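Side-chain contacts in MW1564 protein (Staphylococcus aureus, PDB 3NTV), which probably transfers a methyl group from S-adenosylmethionine to a hydroxyl of its substrate, as a putative caffeoyl-CoA O-methyltransferase with a Rossmann-like fold: residues Leu76-Ala81 with Glu160-Leu165; His97-Glu102 with Glu136-Lys141; Ile186-Val189 with Asn193-Gln196. All blocks are in the same frame, centred on the assembly; numbering follows the deposited sequence. Where two conformers were deposited one is given.

Overall arrangement
After three N-terminal helices the chain enters strand 74-78, the first strand of the sheet. Segment 76-81 meets the end of helix 155-162 in interaction 1, which closes a loop of 78 residues. Interaction 2 is nested inside it and closes a loop of 33 residues between 102 and 136. It joins strand 97-102 to residues 136-141, around the end of helix 135-138. Strands 74-78 and 97-102 are neighbours in the central sheet, and a hydrogen bond between E77 OE2 and T100 OG1 joins the two contacts. Interaction 3 opens after interaction 1 has closed. It is a short local closure, 186-189 on the start of helix 192-209. Its centre lies about 27 Å from that of interaction 1.

Interaction 1: Leu76-Ala81 with Glu160-Leu165; sequences LEIGTA and EIYTPL. With SO4 (sulfate ion), chain C.
The ring of Y162 meets L76 and I78, which both direct their CB toward helix 155-162. I78 lies over one face of the ring. Its CD1 is 4.2 Å from the centroid of the Y162 ring and 24° off the normal, a CH-pi contact displaced toward the rim. I161 CG2 covers the opposite face, so the ring is held between two isoleucine methyls. The L76 side chain runs roughly at a right angle to that of Y162 and approaches the ring obliquely. L76 CD2 reaches Y162 CD1 at 3.7 Å and also touches CB of Y162. The leucine CG stands anti to the backbone N (chi1 175°), which brings the CD2 end to the tyrosine. No hydrogen bond crosses the contact. The phenol OH of Y162 bonds to A131 O. The glycine-containing loop after strand 74-78 probably belongs to the cofactor site, as in related methyltransferases. Here it binds a sulfate ion, probably from the crystallisation liquor. A81 N donates to sulfate O3 at 3.0 Å, and T80 OG1 makes a weak bond to sulfate O1. S85 OG and the backbone N atoms of V55, I82 and Y84 also bond the sulfate. The buried contact packs the end of helix 155-162 on one face of the Rossmann-like sheet, where strand 97-102 and helix 135-138 also meet Y162, and strand 143-149 flanks L76 and I78.

Interaction 2: His97-Glu102 with Glu136-Lys141; sequences HVTTIE and ENVNDK
This is a mostly apolar contact with a polar fringe, made where the chain leaves helix 135-138 and passes across strand 97-102 of the central sheet. H97, T99 and I101, every second residue of the strand, direct their CB toward it. V138 fills the buried part. Its CG1 touches T99 CG2 at 3.6 Å and I101 CD1 at 4.1 Å. With chi1 at -52°, CG1 lies anti to the carbonyl carbon of V138, and this branch carries both contacts. L76, I127 and Y162 pack around the same residues. Toward the start of the strand, K141 lies across one face of the H97 imidazole. K141 CE stands 3.5 Å from the centroid of the H97 ring, 16° off the normal, a CH-pi contact. The methylene chain covers the ring, and a bend at the last torsion (chi4 -66°) keeps K141 NZ beside it, 4.1 Å from H97 ND1. At the ring edge, H97 NE2 and T99 OG1 share an unusually short hydrogen bond of 2.5 Å in the ring plane. T99 OG1 also accepts from R125 NE, and R125 forms a salt bridge with D140. The edge bond probably fixes the rotation of the imidazole, while aliphatic carbon covers one face. The nearby ammonium of K141 would probably disfavour a charged histidine, though the carboxylate of D140, farther off, acts the other way.

Interaction 3: Ile186-Val189 with Asn193-Gln196; sequences IGIV and NVRQ
V194 and R195, near the start of helix 192-209, both pack on I188 of the preceding 3-10 turn. V194 comes first and directs its CB toward the turn. Its CG1 touches I188 CG2 at 3.7 Å, and the two side chains meet at a slant. F182 lies against both residues, and Y179 also touches V194. The backbone N of V194 bonds to OG of S191, just before the helix. R195 follows and does two jobs. Its CG packs on the other branch of I188, 3.9 Å from CD1. The chain then bends at chi3 (-58°), which turns the guanidinium back to the backbone of the turn. There R195 NH1 donates to I188 O at 3.0 Å, with an N-H...O angle of 149°. The donor sits in the carbonyl plane, on a lone pair, and the oxygen lies 17° out of the guanidinium plane. V189 O is also near, 3.1 Å from R195 NH1. The contact lies at the surface of the protein. One arginine thus packs its aliphatic stem on I188 and uses its charged end to bond the carbonyl of the same residue, tying the turn to the helix that follows it.

Interaction 1: Leu76-Ala81 with Glu160-Leu165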
ATOM      1  N   LEU A  76     -12.916 -13.404  -0.085  1.00 12.20           N
ATOM      2  CA  LEU A  76     -14.321 -13.160  -0.438  1.00 12.35           C
ATOM      3  C   LEU A  76     -14.357 -11.827  -1.154  1.00 15.67           C
ATOM      4  O   LEU A  76     -13.894 -10.826  -0.600  1.00 16.26           O
ATOM      5  CB  LEU A  76     -15.215 -13.113   0.823  1.00 12.71           C
ATOM      6  CG  LEU A  76     -16.700 -12.743   0.582  1.00 15.42           C
ATOM      7  CD1 LEU A  76     -17.392 -13.782  -0.273  1.00 16.31           C
ATOM      8  CD2 LEU A  76     -17.433 -12.628   1.926  1.00 17.91           C
ATOM      9  N   GLU A  77     -14.891 -11.803  -2.377  1.00 13.18           N
ATOM     10  CA  GLU A  77     -14.994 -10.574  -3.163  0.50 12.93           C
ATOM     11  C   GLU A  77     -16.449 -10.261  -3.395  1.00 16.53           C
ATOM     12  O   GLU A  77     -17.247 -11.164  -3.692  1.00 15.53           O
ATOM     13  CB  GLU A  77     -14.350 -10.712  -4.548  0.50 14.45           C
ATOM     14  CG  GLU A  77     -12.922 -11.200  -4.601  0.50 18.18           C
ATOM     15  CD  GLU A  77     -12.445 -11.264  -6.039  0.50 28.47           C
ATOM     16  OE1 GLU A  77     -11.436 -10.604  -6.358  0.50 16.65           O
ATOM     17  OE2 GLU A  77     -13.127 -11.907  -6.867  0.50 28.12           O
ATOM     18  N   ILE A  78     -16.805  -8.976  -3.269  1.00 15.35           N
ATOM     19  CA  ILE A  78     -18.183  -8.566  -3.511  1.00 16.53           C
ATOM     20  C   ILE A  78     -18.180  -7.839  -4.848  1.00 21.46           C
ATOM     21  O   ILE A  78     -17.750  -6.681  -4.947  1.00 22.53           O
ATOM     22  CB  ILE A  78     -18.783  -7.716  -2.365  1.00 20.92           C
ATOM     23  CG1 ILE A  78     -18.552  -8.326  -0.946  1.00 23.61           C
ATOM     24  CG2 ILE A  78     -20.262  -7.403  -2.658  1.00 23.12           C
ATOM     25  CD1 ILE A  78     -19.127  -9.672  -0.653  1.00 30.98           C
ATOM     26  N   GLY A  79     -18.575  -8.555  -5.876  1.00 19.72           N
ATOM     27  CA  GLY A  79     -18.653  -8.009  -7.217  1.00 20.16           C
ATOM     28  C   GLY A  79     -17.471  -8.331  -8.090  1.00 25.81           C
ATOM     29  O   GLY A  79     -16.345  -8.512  -7.617  1.00 25.09           O
ATOM     30  N   THR A  80     -17.743  -8.395  -9.379  1.00 25.62           N
ATOM     31  CA  THR A  80     -16.764  -8.592 -10.424  1.00 26.52           C
ATOM     32  C   THR A  80     -17.309  -8.146 -11.763  1.00 33.63           C
ATOM     33  O   THR A  80     -18.519  -8.184 -12.005  1.00 35.59           O
ATOM     34  CB  THR A  80     -16.247 -10.031 -10.482  1.00 29.96           C
ATOM     35  OG1 THR A  80     -15.094 -10.014 -11.319  1.00 25.58           O
ATOM     36  CG2 THR A  80     -17.290 -11.047 -10.997  1.00 28.72           C
ATOM     37  N   ALA A  81     -16.408  -7.712 -12.620  1.00 28.98           N
ATOM     38  CA  ALA A  81     -16.776  -7.345 -13.958  1.00 28.49           C
ATOM     39  C   ALA A  81     -16.563  -8.574 -14.858  1.00 31.98           C
ATOM     40  O   ALA A  81     -17.518  -9.039 -15.482  1.00 32.62           O
ATOM     41  CB  ALA A  81     -15.938  -6.187 -14.413  1.00 29.46           C
ATOM     42  N   GLU A 160     -21.034  -5.048   7.164  1.00 18.37           N
ATOM     43  CA  GLU A 160     -21.645  -5.615   8.380  1.00 18.48           C
ATOM     44  C   GLU A 160     -22.048  -7.090   8.216  1.00 20.08           C
ATOM     45  O   GLU A 160     -21.844  -7.886   9.131  1.00 22.07           O
ATOM     46  CB  GLU A 160     -22.874  -4.787   8.810  1.00 20.07           C
ATOM     47  CG  GLU A 160     -22.561  -3.353   9.204  1.00 28.98           C
ATOM     48  CD  GLU A 160     -23.776  -2.481   9.457  1.00 54.92           C
ATOM     49  OE1 GLU A 160     -24.744  -2.550   8.664  1.00 42.79           O
ATOM     50  OE2 GLU A 160     -23.737  -1.685  10.422  1.00 57.99           O
ATOM     51  N   ILE A 161     -22.591  -7.463   7.043  1.00 16.61           N
ATOM     52  CA  ILE A 161     -23.036  -8.839   6.784  1.00 16.28           C
ATOM     53  C   ILE A 161     -21.890  -9.850   6.753  1.00 19.59           C
ATOM     54  O   ILE A 161     -22.019 -10.933   7.319  1.00 17.80           O
ATOM     55  CB  ILE A 161     -23.877  -8.939   5.469  1.00 18.41           C
ATOM     56  CG1 ILE A 161     -25.225  -8.187   5.579  1.00 19.07           C
ATOM     57  CG2 ILE A 161     -24.121 -10.398   5.025  1.00 20.28           C
ATOM     58  CD1 ILE A 161     -25.903  -7.935   4.197  1.00 22.36           C
ATOM     59  N   TYR A 162     -20.782  -9.510   6.047  1.00 17.18           N
ATOM     60  CA  TYR A 162     -19.728 -10.475   5.759  1.00 15.58           C
ATOM     61  C   TYR A 162     -18.526 -10.509   6.686  1.00 16.87           C
ATOM     62  O   TYR A 162     -17.907 -11.569   6.809  1.00 16.51           O
ATOM     63  CB  TYR A 162     -19.301 -10.382   4.268  1.00 15.30           C
ATOM     64  CG  TYR A 162     -20.439 -10.721   3.320  1.00 15.46           C
ATOM     65  CD1 TYR A 162     -20.866 -12.040   3.152  1.00 16.20           C
ATOM     66  CD2 TYR A 162     -21.158  -9.715   2.675  1.00 16.31           C
ATOM     67  CE1 TYR A 162     -21.941 -12.352   2.320  1.00 16.69           C
ATOM     68  CE2 TYR A 162     -22.243 -10.016   1.845  1.00 16.68           C
ATOM     69  CZ  TYR A 162     -22.629 -11.340   1.672  1.00 19.00           C
ATOM     70  OH  TYR A 162     -23.663 -11.671   0.831  1.00 20.15           O
ATOM     71  N   THR A 163     -18.241  -9.398   7.386  1.00 15.16           N
ATOM     72  CA  THR A 163     -17.116  -9.360   8.333  1.00 15.17           C
ATOM     73  C   THR A 163     -17.178 -10.377   9.454  1.00 19.59           C
ATOM     74  O   THR A 163     -16.120 -10.849   9.825  1.00 19.38           O
ATOM     75  CB  THR A 163     -16.728  -7.959   8.764  1.00 18.18           C
ATOM     76  OG1 THR A 163     -17.840  -7.299   9.360  1.00 18.19           O
ATOM     77  CG2 THR A 163     -16.151  -7.144   7.632  1.00 15.24           C
ATOM     78  N   PRO A 164     -18.349 -10.845   9.946  1.00 19.34           N
ATOM     79  CA  PRO A 164     -18.333 -11.941  10.934  1.00 19.09           C
ATOM     80  C   PRO A 164     -17.622 -13.211  10.419  1.00 21.98           C
ATOM     81  O   PRO A 164     -17.221 -14.060  11.224  1.00 22.82           O
ATOM     82  CB  PRO A 164     -19.831 -12.235  11.140  1.00 20.34           C
ATOM     83  CG  PRO A 164     -20.506 -10.947  10.853  1.00 24.09           C
ATOM     84  CD  PRO A 164     -19.742 -10.423   9.661  1.00 20.39           C
ATOM     85  N   LEU A 165     -17.471 -13.363   9.076  1.00 17.00           N
ATOM     86  CA  LEU A 165     -16.798 -14.516   8.464  1.00 16.06           C
ATOM     87  C   LEU A 165     -15.294 -14.275   8.279  1.00 18.69           C
ATOM     88  O   LEU A 165     -14.608 -15.139   7.731  1.00 19.02           O
ATOM     89  CB  LEU A 165     -17.396 -14.821   7.088  1.00 15.70           C
ATOM     90  CG  LEU A 165     -18.893 -15.066   7.021  1.00 17.75           C
ATOM     91  CD1 LEU A 165     -19.299 -15.300   5.598  1.00 16.64           C
ATOM     92  CD2 LEU A 165     -19.271 -16.273   7.873  1.00 20.95           C
TER
HETATM   93  S   SO4 C 233     -12.646  -7.527 -11.960  1.00 28.49           S
HETATM   94  O1  SO4 C 233     -12.322  -8.559 -10.946  1.00 32.66           O
HETATM   95  O2  SO4 C 233     -12.950  -8.213 -13.207  1.00 30.04           O
HETATM   96  O3  SO4 C 233     -13.836  -6.765 -11.501  1.00 33.71           O
HETATM   97  O4  SO4 C 233     -11.509  -6.590 -12.025  1.00 33.36           O

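Interaction 2: His97-Glu102 with Glu136-Lys141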
ATOM      1  N   HIS A  97      -8.169 -19.777  -2.546  1.00 13.85           N
ATOM      2  CA  HIS A  97      -9.571 -19.920  -2.905  1.00 13.70           C
ATOM      3  C   HIS A  97     -10.179 -18.534  -2.982  1.00 15.68           C
ATOM      4  O   HIS A  97     -10.003 -17.747  -2.062  1.00 15.93           O
ATOM      5  CB  HIS A  97     -10.336 -20.741  -1.830  1.00 15.59           C
ATOM      6  CG  HIS A  97     -11.828 -20.591  -1.968  1.00 19.18           C
ATOM      7  ND1 HIS A  97     -12.538 -21.336  -2.891  1.00 21.08           N
ATOM      8  CD2 HIS A  97     -12.661 -19.669  -1.416  1.00 20.51           C
ATOM      9  CE1 HIS A  97     -13.785 -20.888  -2.835  1.00 20.68           C
ATOM     10  NE2 HIS A  97     -13.901 -19.869  -1.972  1.00 20.59           N
ATOM     11  N   VAL A  98     -11.012 -18.275  -3.999  1.00 13.54           N
ATOM     12  CA  VAL A  98     -11.724 -17.006  -4.081  1.00 12.56           C
ATOM     13  C   VAL A  98     -13.218 -17.305  -4.254  1.00 15.62           C
ATOM     14  O   VAL A  98     -13.596 -18.057  -5.164  1.00 15.89           O
ATOM     15  CB  VAL A  98     -11.233 -16.118  -5.259  1.00 15.14           C
ATOM     16  CG1 VAL A  98     -11.974 -14.769  -5.268  1.00 15.53           C
ATOM     17  CG2 VAL A  98      -9.716 -15.903  -5.204  1.00 15.42           C
ATOM     18  N   THR A  99     -14.048 -16.708  -3.394  1.00 12.46           N
ATOM     19  CA  THR A  99     -15.495 -16.724  -3.542  1.00 12.81           C
ATOM     20  C   THR A  99     -15.851 -15.310  -4.028  1.00 14.61           C
ATOM     21  O   THR A  99     -15.475 -14.320  -3.375  1.00 14.41           O
ATOM     22  CB  THR A  99     -16.216 -17.079  -2.239  1.00 18.17           C
ATOM     23  OG1 THR A  99     -16.019 -18.472  -1.987  1.00 19.85           O
ATOM     24  CG2 THR A  99     -17.735 -16.867  -2.351  1.00 16.12           C
ATOM     25  N   THR A 100     -16.549 -15.227  -5.180  1.00 12.55           N
ATOM     26  CA  THR A 100     -16.961 -13.941  -5.753  0.60 12.90           C
ATOM     27  C   THR A 100     -18.474 -13.889  -5.906  1.00 17.03           C
ATOM     28  O   THR A 100     -19.057 -14.759  -6.558  1.00 16.74           O
ATOM     29  CB  THR A 100     -16.254 -13.673  -7.103  0.60 19.67           C
ATOM     30  OG1 THR A 100     -14.860 -13.911  -6.980  0.60 16.29           O
ATOM     31  CG2 THR A 100     -16.442 -12.248  -7.579  0.60 20.90           C
ATOM     32  N   ILE A 101     -19.104 -12.864  -5.311  1.00 14.83           N
ATOM     33  CA  ILE A 101     -20.556 -12.670  -5.408  1.00 15.25           C
ATOM     34  C   ILE A 101     -20.804 -11.667  -6.515  1.00 19.65           C
ATOM     35  O   ILE A 101     -20.218 -10.573  -6.498  1.00 19.23           O
ATOM     36  CB  ILE A 101     -21.172 -12.196  -4.065  1.00 18.12           C
ATOM     37  CG1 ILE A 101     -20.836 -13.168  -2.900  1.00 18.06           C
ATOM     38  CG2 ILE A 101     -22.704 -11.919  -4.198  1.00 19.70           C
ATOM     39  CD1 ILE A 101     -21.174 -12.607  -1.465  1.00 20.97           C
ATOM     40  N   GLU A 102     -21.723 -11.992  -7.431  1.00 16.40           N
ATOM     41  CA  GLU A 102     -22.075 -11.084  -8.506  1.00 17.73           C
ATOM     42  C   GLU A 102     -23.528 -11.275  -8.905  1.00 21.86           C
ATOM     43  O   GLU A 102     -23.990 -12.406  -9.061  1.00 19.64           O
ATOM     44  CB  GLU A 102     -21.127 -11.240  -9.715  1.00 19.54           C
ATOM     45  CG  GLU A 102     -21.350 -10.218 -10.840  1.00 25.07           C
ATOM     46  CD  GLU A 102     -21.501  -8.754 -10.457  1.00 42.97           C
ATOM     47  OE1 GLU A 102     -20.633  -8.230  -9.720  1.00 30.56           O
ATOM     48  OE2 GLU A 102     -22.496  -8.130 -10.891  1.00 27.45           O
ATOM     49  N   GLU A 136     -25.654 -17.126   3.643  1.00 20.52           N
ATOM     50  CA  GLU A 136     -25.773 -18.575   3.793  1.00 20.53           C
ATOM     51  C   GLU A 136     -25.149 -19.394   2.653  1.00 24.35           C
ATOM     52  O   GLU A 136     -25.037 -20.616   2.765  1.00 24.61           O
ATOM     53  CB  GLU A 136     -27.263 -18.968   3.987  1.00 22.25           C
ATOM     54  CG  GLU A 136     -27.834 -18.541   5.333  1.00 32.90           C
ATOM     55  CD  GLU A 136     -27.121 -19.015   6.591  1.00 55.74           C
ATOM     56  OE1 GLU A 136     -26.653 -20.179   6.632  1.00 36.89           O
ATOM     57  OE2 GLU A 136     -27.055 -18.216   7.554  1.00 53.56           O
ATOM     58  N   ASN A 137     -24.755 -18.734   1.559  1.00 18.41           N
ATOM     59  CA  ASN A 137     -24.123 -19.411   0.429  1.00 18.01           C
ATOM     60  C   ASN A 137     -22.605 -19.295   0.478  1.00 20.67           C
ATOM     61  O   ASN A 137     -21.925 -19.961  -0.296  1.00 20.91           O
ATOM     62  CB  ASN A 137     -24.684 -18.907  -0.891  1.00 18.73           C
ATOM     63  CG  ASN A 137     -26.151 -19.249  -1.031  1.00 31.08           C
ATOM     64  OD1 ASN A 137     -26.588 -20.351  -0.680  1.00 28.28           O
ATOM     65  ND2 ASN A 137     -26.949 -18.290  -1.479  1.00 26.16           N
ATOM     66  N   VAL A 138     -22.086 -18.458   1.383  1.00 17.62           N
ATOM     67  CA  VAL A 138     -20.623 -18.255   1.496  1.00 16.48           C
ATOM     68  C   VAL A 138     -20.067 -18.505   2.891  1.00 20.19           C
ATOM     69  O   VAL A 138     -18.853 -18.387   3.099  1.00 19.54           O
ATOM     70  CB  VAL A 138     -20.222 -16.840   0.973  1.00 18.64           C
ATOM     71  CG1 VAL A 138     -20.774 -16.572  -0.433  1.00 18.93           C
ATOM     72  CG2 VAL A 138     -20.621 -15.722   1.942  1.00 17.94           C
ATOM     73  N   ASN A 139     -20.934 -18.827   3.860  1.00 19.46           N
ATOM     74  CA  ASN A 139     -20.498 -19.011   5.238  1.00 18.62           C
ATOM     75  C   ASN A 139     -19.933 -20.406   5.566  1.00 22.47           C
ATOM     76  O   ASN A 139     -19.887 -20.771   6.742  1.00 23.33           O
ATOM     77  CB  ASN A 139     -21.610 -18.626   6.205  1.00 19.90           C
ATOM     78  CG  ASN A 139     -22.821 -19.533   6.146  1.00 25.03           C
ATOM     79  OD1 ASN A 139     -23.001 -20.321   5.215  1.00 23.25           O
ATOM     80  ND2 ASN A 139     -23.660 -19.436   7.161  1.00 27.60           N
ATOM     81  N   ASP A 140     -19.468 -21.152   4.553  1.00 19.62           N
ATOM     82  CA  ASP A 140     -18.854 -22.469   4.721  1.00 19.19           C
ATOM     83  C   ASP A 140     -17.337 -22.332   4.982  1.00 24.14           C
ATOM     84  O   ASP A 140     -16.647 -23.325   5.167  1.00 24.45           O
ATOM     85  CB  ASP A 140     -19.104 -23.347   3.478  1.00 21.20           C
ATOM     86  CG  ASP A 140     -18.651 -22.738   2.151  1.00 32.35           C
ATOM     87  OD1 ASP A 140     -18.924 -21.543   1.923  1.00 32.77           O
ATOM     88  OD2 ASP A 140     -18.024 -23.464   1.346  1.00 37.65           O
ATOM     89  N   LYS A 141     -16.816 -21.105   4.941  1.00 21.07           N
ATOM     90  CA  LYS A 141     -15.393 -20.850   5.124  1.00 20.23           C
ATOM     91  C   LYS A 141     -15.184 -19.678   6.039  1.00 22.24           C
ATOM     92  O   LYS A 141     -16.073 -18.824   6.185  1.00 22.13           O
ATOM     93  CB  LYS A 141     -14.758 -20.480   3.765  1.00 22.73           C
ATOM     94  CG  LYS A 141     -14.643 -21.639   2.798  1.00 33.32           C
ATOM     95  CD  LYS A 141     -14.350 -21.154   1.400  1.00 32.66           C
ATOM     96  CE  LYS A 141     -14.559 -22.240   0.373  1.00 33.96           C
ATOM     97  NZ  LYS A 141     -13.579 -23.351   0.517  1.00 37.13           N
TER

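Interaction 3: Ile186-Val189 with Asn193-Gln196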
ATOM      1  N   ILE A 186     -15.295  19.811  -7.925  1.00 27.43           N
ATOM      2  CA  ILE A 186     -16.425  20.723  -8.154  1.00 26.94           C
ATOM      3  C   ILE A 186     -17.313  20.161  -9.267  1.00 30.59           C
ATOM      4  O   ILE A 186     -18.533  20.322  -9.209  1.00 29.87           O
ATOM      5  CB  ILE A 186     -15.931  22.175  -8.456  1.00 31.39           C
ATOM      6  CG1 ILE A 186     -15.336  22.842  -7.189  1.00 32.32           C
ATOM      7  CG2 ILE A 186     -17.045  23.049  -9.095  1.00 33.53           C
ATOM      8  CD1 ILE A 186     -16.314  23.656  -6.254  1.00 39.01           C
ATOM      9  N   GLY A 187     -16.687  19.456 -10.220  1.00 27.74           N
ATOM     10  CA  GLY A 187     -17.324  18.832 -11.380  1.00 27.50           C
ATOM     11  C   GLY A 187     -18.487  17.907 -11.085  1.00 28.60           C
ATOM     12  O   GLY A 187     -19.258  17.582 -11.995  1.00 28.78           O
ATOM     13  N   ILE A 188     -18.656  17.509  -9.804  1.00 23.49           N
ATOM     14  CA  ILE A 188     -19.807  16.709  -9.368  1.00 22.92           C
ATOM     15  C   ILE A 188     -21.128  17.469  -9.599  1.00 26.65           C
ATOM     16  O   ILE A 188     -22.185  16.843  -9.624  1.00 25.93           O
ATOM     17  CB  ILE A 188     -19.694  16.182  -7.910  1.00 25.90           C
ATOM     18  CG1 ILE A 188     -19.814  17.322  -6.860  1.00 26.44           C
ATOM     19  CG2 ILE A 188     -18.414  15.324  -7.739  1.00 26.74           C
ATOM     20  CD1 ILE A 188     -20.147  16.883  -5.435  1.00 31.52           C
ATOM     21  N   VAL A 189     -21.062  18.811  -9.786  1.00 25.10           N
ATOM     22  CA  VAL A 189     -22.255  19.623 -10.082  1.00 24.65           C
ATOM     23  C   VAL A 189     -22.924  19.180 -11.408  1.00 29.85           C
ATOM     24  O   VAL A 189     -24.083  19.505 -11.648  1.00 30.36           O
ATOM     25  CB  VAL A 189     -21.961  21.156 -10.115  1.00 27.14           C
ATOM     26  CG1 VAL A 189     -21.538  21.674  -8.747  1.00 27.01           C
ATOM     27  CG2 VAL A 189     -20.928  21.523 -11.184  1.00 25.78           C
ATOM     28  N   ASN A 193     -26.134  11.460 -10.259  1.00 23.88           N
ATOM     29  CA  ASN A 193     -25.667  10.116  -9.917  0.50 24.05           C
ATOM     30  C   ASN A 193     -24.280  10.170  -9.248  1.00 26.43           C
ATOM     31  O   ASN A 193     -24.062   9.515  -8.232  1.00 24.47           O
ATOM     32  CB  ASN A 193     -25.676   9.211 -11.153  0.50 25.93           C
ATOM     33  CG  ASN A 193     -27.056   8.989 -11.744  0.50 48.50           C
ATOM     34  OD1 ASN A 193     -27.297   9.247 -12.926  0.50 44.95           O
ATOM     35  ND2 ASN A 193     -27.993   8.494 -10.949  0.50 40.26           N
ATOM     36  N   VAL A 194     -23.376  11.002  -9.778  1.00 22.12           N
ATOM     37  CA  VAL A 194     -22.026  11.164  -9.199  1.00 21.29           C
ATOM     38  C   VAL A 194     -22.143  11.754  -7.793  1.00 23.81           C
ATOM     39  O   VAL A 194     -21.533  11.236  -6.871  1.00 21.29           O
ATOM     40  CB  VAL A 194     -21.085  11.971 -10.126  1.00 24.58           C
ATOM     41  CG1 VAL A 194     -19.772  12.314  -9.425  1.00 24.09           C
ATOM     42  CG2 VAL A 194     -20.811  11.193 -11.403  1.00 24.28           C
ATOM     43  N   ARG A 195     -23.017  12.767  -7.601  1.00 20.98           N
ATOM     44  CA  ARG A 195     -23.234  13.327  -6.258  1.00 20.53           C
ATOM     45  C   ARG A 195     -23.736  12.304  -5.261  1.00 22.05           C
ATOM     46  O   ARG A 195     -23.235  12.255  -4.131  1.00 21.36           O
ATOM     47  CB  ARG A 195     -24.182  14.535  -6.304  1.00 19.35           C
ATOM     48  CG  ARG A 195     -23.531  15.706  -7.004  1.00 20.97           C
ATOM     49  CD  ARG A 195     -24.328  16.997  -6.866  1.00 26.07           C
ATOM     50  NE  ARG A 195     -25.702  16.912  -7.388  1.00 24.20           N
ATOM     51  CZ  ARG A 195     -26.051  17.150  -8.649  1.00 37.16           C
ATOM     52  NH1 ARG A 195     -25.127  17.427  -9.561  1.00 26.47           N
ATOM     53  NH2 ARG A 195     -27.327  17.093  -9.013  1.00 32.09           N
ATOM     54  N   GLN A 196     -24.695  11.458  -5.673  1.00 19.66           N
ATOM     55  CA  GLN A 196     -25.252  10.415  -4.803  1.00 19.75           C
ATOM     56  C   GLN A 196     -24.143   9.415  -4.413  1.00 22.95           C
ATOM     57  O   GLN A 196     -24.064   9.016  -3.255  1.00 21.86           O
ATOM     58  CB  GLN A 196     -26.388   9.668  -5.509  1.00 21.59           C
ATOM     59  CG  GLN A 196     -27.662  10.492  -5.663  1.00 35.79           C
ATOM     60  CD  GLN A 196     -28.715   9.688  -6.374  1.00 55.75           C
ATOM     61  OE1 GLN A 196     -28.707   9.543  -7.602  1.00 48.77           O
ATOM     62  NE2 GLN A 196     -29.623   9.110  -5.610  1.00 54.04           N
TER